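Local coordinates for protein dITP/XTP pyrophosphatase (Mycobacteroides abscessus, PDB 6WWD) that probably hydrolyses non-canonical purine nucleoside triphosphates such as XTP, dITP and ITP to monophosphate and diphosphate, cleansing the nucleotide pool, at residues D[112-125]-D[136-148]. Residues are numbered along the deposited sequence; the frame is centred on the assembly and turned at random. Where two conformers were deposited one is given.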
loop_
_atom_site.group_PDB
_atom_site.type_symbol
_atom_site.label_atom_id
_atom_site.label_comp_id
_atom_site.label_asym_id
_atom_site.label_seq_id
_atom_site.Cartn_x
_atom_site.Cartn_y
_atom_site.Cartn_z
ATOM N N ILE D 112 -6.306 21.070 -2.624
ATOM C CA ILE D 112 -6.962 19.770 -2.701
ATOM C C ILE D 112 -8.435 19.953 -2.349
ATOM O O ILE D 112 -8.737 20.482 -1.269
ATOM C CB ILE D 112 -6.298 18.750 -1.772
ATOM C CG1 ILE D 112 -4.797 18.650 -2.078
ATOM C CG2 ILE D 112 -6.962 17.401 -1.921
ATOM C CD1 ILE D 112 -4.469 18.663 -3.587
ATOM N N PRO D 113 -9.365 19.540 -3.210
ATOM C CA PRO D 113 -10.791 19.719 -2.918
ATOM C C PRO D 113 -11.247 18.848 -1.754
ATOM O O PRO D 113 -10.658 17.808 -1.463
ATOM C CB PRO D 113 -11.476 19.307 -4.224
ATOM C CG PRO D 113 -10.489 18.430 -4.912
ATOM C CD PRO D 113 -9.136 18.942 -4.536
ATOM N N ASP D 114 -12.335 19.293 -1.100
ATOM C CA ASP D 114 -12.791 18.676 0.151
ATOM C C ASP D 114 -12.898 17.168 0.044
ATOM O O ASP D 114 -12.446 16.445 0.938
ATOM C CB ASP D 114 -14.152 19.234 0.582
ATOM C CG ASP D 114 -14.077 20.640 1.162
ATOM O OD1 ASP D 114 -13.024 21.052 1.702
ATOM O OD2 ASP D 114 -15.112 21.330 1.113
ATOM N N GLU D 115 -13.445 16.675 -1.069
ATOM C CA GLU D 115 -13.697 15.248 -1.232
ATOM C C GLU D 115 -12.433 14.416 -1.136
ATOM O O GLU D 115 -12.513 13.224 -0.818
ATOM C CB GLU D 115 -14.377 14.980 -2.577
ATOM C CG GLU D 115 -15.609 15.834 -2.854
ATOM C CD GLU D 115 -15.275 17.222 -3.381
ATOM O OE1 GLU D 115 -15.779 18.212 -2.804
ATOM O OE2 GLU D 115 -14.513 17.324 -4.370
ATOM N N ARG D 116 -11.270 15.012 -1.386
ATOM C CA ARG D 116 -10.006 14.289 -1.380
ATOM C C ARG D 116 -9.136 14.668 -0.190
ATOM O O ARG D 116 -7.953 14.310 -0.145
ATOM C CB ARG D 116 -9.286 14.534 -2.703
ATOM C CG ARG D 116 -10.176 14.147 -3.896
ATOM C CD ARG D 116 -9.691 14.712 -5.223
ATOM N NE ARG D 116 -8.266 14.496 -5.446
ATOM C CZ ARG D 116 -7.541 15.158 -6.347
ATOM N NH1 ARG D 116 -8.113 16.077 -7.128
ATOM N NH2 ARG D 116 -6.241 14.900 -6.467
ATOM N N ARG D 117 -9.701 15.366 0.789
ATOM C CA ARG D 117 -8.959 15.766 1.969
ATOM C C ARG D 117 -9.067 14.758 3.111
ATOM O O ARG D 117 -8.838 15.129 4.260
ATOM C CB ARG D 117 -9.421 17.156 2.422
ATOM C CG ARG D 117 -9.259 18.248 1.356
ATOM C CD ARG D 117 -9.697 19.621 1.862
ATOM N NE ARG D 117 -8.732 20.133 2.840
ATOM C CZ ARG D 117 -7.598 20.758 2.538
ATOM N NH1 ARG D 117 -7.261 20.991 1.270
ATOM N NH2 ARG D 117 -6.801 21.156 3.512
ATOM N N GLY D 118 -9.402 13.498 2.814
ATOM C CA GLY D 118 -9.604 12.514 3.870
ATOM C C GLY D 118 -8.348 12.249 4.685
ATOM O O GLY D 118 -7.225 12.291 4.180
ATOM N N ALA D 119 -8.559 11.930 5.965
ATOM C CA ALA D 119 -7.479 11.682 6.912
ATOM C C ALA D 119 -8.024 10.907 8.109
ATOM O O ALA D 119 -9.233 10.784 8.288
ATOM C CB ALA D 119 -6.837 12.995 7.378
ATOM N N ALA D 120 -7.112 10.458 8.974
ATOM C CA ALA D 120 -7.473 9.788 10.220
ATOM C C ALA D 120 -6.408 10.040 11.284
ATOM O O ALA D 120 -5.211 10.050 10.982
ATOM C CB ALA D 120 -7.635 8.277 10.015
ATOM N N PHE D 121 -6.844 10.236 12.528
ATOM C CA PHE D 121 -5.944 10.072 13.659
ATOM C C PHE D 121 -5.824 8.579 13.947
ATOM O O PHE D 121 -6.830 7.869 14.005
ATOM C CB PHE D 121 -6.459 10.814 14.888
ATOM C CG PHE D 121 -6.051 12.270 14.960
ATOM C CD1 PHE D 121 -4.744 12.665 14.731
ATOM C CD2 PHE D 121 -6.985 13.242 15.316
ATOM C CE1 PHE D 121 -4.385 14.020 14.831
ATOM C CE2 PHE D 121 -6.642 14.596 15.407
ATOM C CZ PHE D 121 -5.345 14.984 15.170
ATOM N N VAL D 122 -4.598 8.095 14.089
ATOM C CA VAL D 122 -4.322 6.673 14.259
ATOM C C VAL D 122 -3.530 6.492 15.536
ATOM O O VAL D 122 -2.605 7.258 15.820
ATOM C CB VAL D 122 -3.530 6.077 13.078
ATOM C CG1 VAL D 122 -3.326 4.584 13.285
ATOM C CG2 VAL D 122 -4.223 6.345 11.767
ATOM N N SER D 123 -3.858 5.447 16.282
ATOM C CA SER D 123 -3.128 5.116 17.491
ATOM C C SER D 123 -2.919 3.606 17.504
ATOM O O SER D 123 -3.887 2.844 17.386
ATOM C CB SER D 123 -3.892 5.598 18.716
ATOM O OG SER D 123 -3.211 5.280 19.890
ATOM N N ALA D 124 -1.659 3.177 17.543
ATOM C CA ALA D 124 -1.312 1.762 17.548
ATOM C C ALA D 124 -0.599 1.382 18.839
ATOM O O ALA D 124 0.179 2.169 19.391
ATOM C CB ALA D 124 -0.436 1.396 16.344
ATOM N N CYS D 125 -0.861 0.160 19.294
ATOM C CA CYS D 125 -0.294 -0.421 20.507
ATOM C C CYS D 125 0.184 -1.821 20.180
ATOM O O CYS D 125 -0.578 -2.614 19.611
ATOM C CB CYS D 125 -1.324 -0.498 21.637
ATOM S SG CYS D 125 -1.555 1.023 22.563
ATOM N N VAL D 136 -0.404 -6.710 17.616
ATOM C CA VAL D 136 -0.502 -5.272 17.444
ATOM C C VAL D 136 -1.953 -4.910 17.179
ATOM O O VAL D 136 -2.699 -5.672 16.550
ATOM C CB VAL D 136 0.438 -4.765 16.330
ATOM C CG1 VAL D 136 0.097 -5.368 14.983
ATOM C CG2 VAL D 136 0.414 -3.240 16.291
ATOM N N VAL D 137 -2.379 -3.789 17.753
ATOM C CA VAL D 137 -3.727 -3.267 17.577
ATOM C C VAL D 137 -3.609 -1.811 17.144
ATOM O O VAL D 137 -2.675 -1.109 17.536
ATOM C CB VAL D 137 -4.565 -3.400 18.876
ATOM C CG1 VAL D 137 -5.979 -2.841 18.701
ATOM C CG2 VAL D 137 -4.623 -4.842 19.332
ATOM N N GLU D 138 -4.558 -1.354 16.328
ATOM C CA GLU D 138 -4.618 0.069 16.023
ATOM C C GLU D 138 -6.068 0.526 16.027
ATOM O O GLU D 138 -6.996 -0.274 15.837
ATOM C CB GLU D 138 -3.949 0.417 14.685
ATOM C CG GLU D 138 -4.851 0.255 13.482
ATOM C CD GLU D 138 -4.200 0.742 12.196
ATOM O OE1 GLU D 138 -4.828 0.579 11.116
ATOM O OE2 GLU D 138 -3.059 1.275 12.268
ATOM N N GLY D 139 -6.247 1.809 16.310
ATOM C CA GLY D 139 -7.527 2.478 16.148
ATOM C C GLY D 139 -7.368 3.652 15.204
ATOM O O GLY D 139 -6.345 4.342 15.232
ATOM N N ARG D 140 -8.389 3.882 14.376
ATOM C CA ARG D 140 -8.420 4.990 13.418
ATOM C C ARG D 140 -9.699 5.785 13.606
ATOM O O ARG D 140 -10.793 5.216 13.541
ATOM C CB ARG D 140 -8.368 4.501 11.965
ATOM C CG ARG D 140 -7.090 3.821 11.639
ATOM C CD ARG D 140 -6.879 3.584 10.135
ATOM N NE ARG D 140 -5.567 2.973 10.012
ATOM C CZ ARG D 140 -4.538 3.499 9.368
ATOM N NH1 ARG D 140 -4.663 4.650 8.699
ATOM N NH2 ARG D 140 -3.388 2.835 9.368
ATOM N N TRP D 141 -9.559 7.085 13.823
ATOM C CA TRP D 141 -10.686 8.016 13.923
ATOM C C TRP D 141 -10.790 8.749 12.594
ATOM O O TRP D 141 -9.948 9.593 12.288
ATOM C CB TRP D 141 -10.448 8.986 15.077
ATOM C CG TRP D 141 -11.588 9.925 15.462
ATOM C CD1 TRP D 141 -12.906 9.783 15.185
ATOM C CD2 TRP D 141 -11.466 11.137 16.227
ATOM N NE1 TRP D 141 -13.620 10.843 15.713
ATOM C CE2 TRP D 141 -12.753 11.681 16.364
ATOM C CE3 TRP D 141 -10.381 11.826 16.785
ATOM C CZ2 TRP D 141 -12.995 12.876 17.054
ATOM C CZ3 TRP D 141 -10.624 13.019 17.479
ATOM C CH2 TRP D 141 -11.916 13.525 17.602
ATOM N N LYS D 142 -11.814 8.435 11.803
ATOM C CA LYS D 142 -11.860 8.931 10.432
ATOM C C LYS D 142 -12.315 10.387 10.393
ATOM O O LYS D 142 -13.194 10.809 11.157
ATOM C CB LYS D 142 -12.788 8.067 9.571
ATOM C CG LYS D 142 -12.387 6.582 9.534
ATOM C CD LYS D 142 -10.978 6.443 8.950
ATOM C CE LYS D 142 -10.830 5.232 8.037
ATOM N NZ LYS D 142 -10.830 5.648 6.611
ATOM N N GLY D 143 -11.715 11.150 9.483
ATOM C CA GLY D 143 -12.105 12.527 9.268
ATOM C C GLY D 143 -11.502 13.103 8.006
ATOM O O GLY D 143 -11.378 12.409 6.987
ATOM N N SER D 144 -11.165 14.386 8.047
ATOM C CA SER D 144 -10.552 15.060 6.911
ATOM C C SER D 144 -9.799 16.281 7.430
ATOM O O SER D 144 -9.929 16.670 8.596
ATOM C CB SER D 144 -11.599 15.445 5.852
ATOM O OG SER D 144 -12.580 16.293 6.408
ATOM N N ILE D 145 -9.012 16.884 6.555
ATOM C CA ILE D 145 -8.212 18.041 6.936
ATOM C C ILE D 145 -8.974 19.316 6.598
ATOM O O ILE D 145 -9.431 19.499 5.464
ATOM C CB ILE D 145 -6.838 18.017 6.246
ATOM C CG1 ILE D 145 -6.107 16.696 6.549
ATOM C CG2 ILE D 145 -6.012 19.245 6.655
ATOM C CD1 ILE D 145 -5.988 16.367 8.035
ATOM N N ALA D 146 -9.098 20.209 7.580
ATOM C CA ALA D 146 -9.711 21.506 7.342
ATOM C C ALA D 146 -8.855 22.357 6.404
ATOM O O ALA D 146 -7.674 22.092 6.155
ATOM C CB ALA D 146 -9.919 22.256 8.663
ATOM N N ARG D 147 -9.462 23.430 5.914
ATOM C CA ARG D 147 -8.754 24.394 5.090
ATOM C C ARG D 147 -8.149 25.513 5.912
ATOM O O ARG D 147 -7.157 26.109 5.489
ATOM C CB ARG D 147 -9.699 24.978 4.043
ATOM C CG ARG D 147 -10.213 23.910 3.138
ATOM C CD ARG D 147 -10.811 24.476 1.882
ATOM N NE ARG D 147 -11.278 23.384 1.036
ATOM C CZ ARG D 147 -10.592 22.883 0.016
ATOM N NH1 ARG D 147 -9.406 23.382 -0.311
ATOM N NH2 ARG D 147 -11.100 21.885 -0.685
ATOM N N ILE D 148 -8.749 25.836 7.056
ATOM C CA ILE D 148 -8.171 26.797 7.999
ATOM C C ILE D 148 -8.364 26.282 9.413
ATOM O O ILE D 148 -9.389 25.673 9.743
ATOM C CB ILE D 148 -8.802 28.207 7.850
ATOM C CG1 ILE D 148 -10.305 28.162 8.097
ATOM C CG2 ILE D 148 -8.504 28.803 6.480
ATOM C CD1 ILE D 148 -10.949 29.492 8.079
HETATM O O HOH W 1 -12.046 20.202 4.591
HETATM O O HOH W 2 -9.475 8.485 6.010
#
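C125 and V137 begin an antiparallel ladder that runs to G118 and S144, with paired backbone bonds at C125-V137, S123-G139, F121-W141 and A119-G143. Past the ladder, I145 N still reaches R117 O. On one face the F121 and W141 rings lie side by side, and F121 CD2 is 4.0 Å from W141 CE3. F161 meets both rings. On the other face V122 CG2 sits over the R140 guanidinium, 3.5 Å from NH1. E138 grips the same guanidinium, with R140 NE 2.7 Å from E138 OE1. This salt bridge probably holds the group in place beside V122. The two strands form a beta hairpin in the central sheet of the Ham1 fold. V136 to W141 also pair antiparallel with a strand of the second subunit, so the sheet continues across that interface. F121 also touches D158, a predicted substrate-binding residue. At the far end the R117 chain bends at chi3 (71°). Its NE then donates a nearly straight bond to I145 O (2.8 Å), and NH2 reaches A146 O (2.9 Å). NH1 bonds to I112 O within the guanidinium plane. R147 crosses R117 at about a right angle, and its NE forms a salt bridge with D114 OD1, 3.0 Å away and above the carboxylate plane. R117 NH1 and R147 NH1 lie 3.6 Å apart. The D114 carboxylate and I112 O probably ease the repulsion. A water bridges D114 OD1 and I145 O.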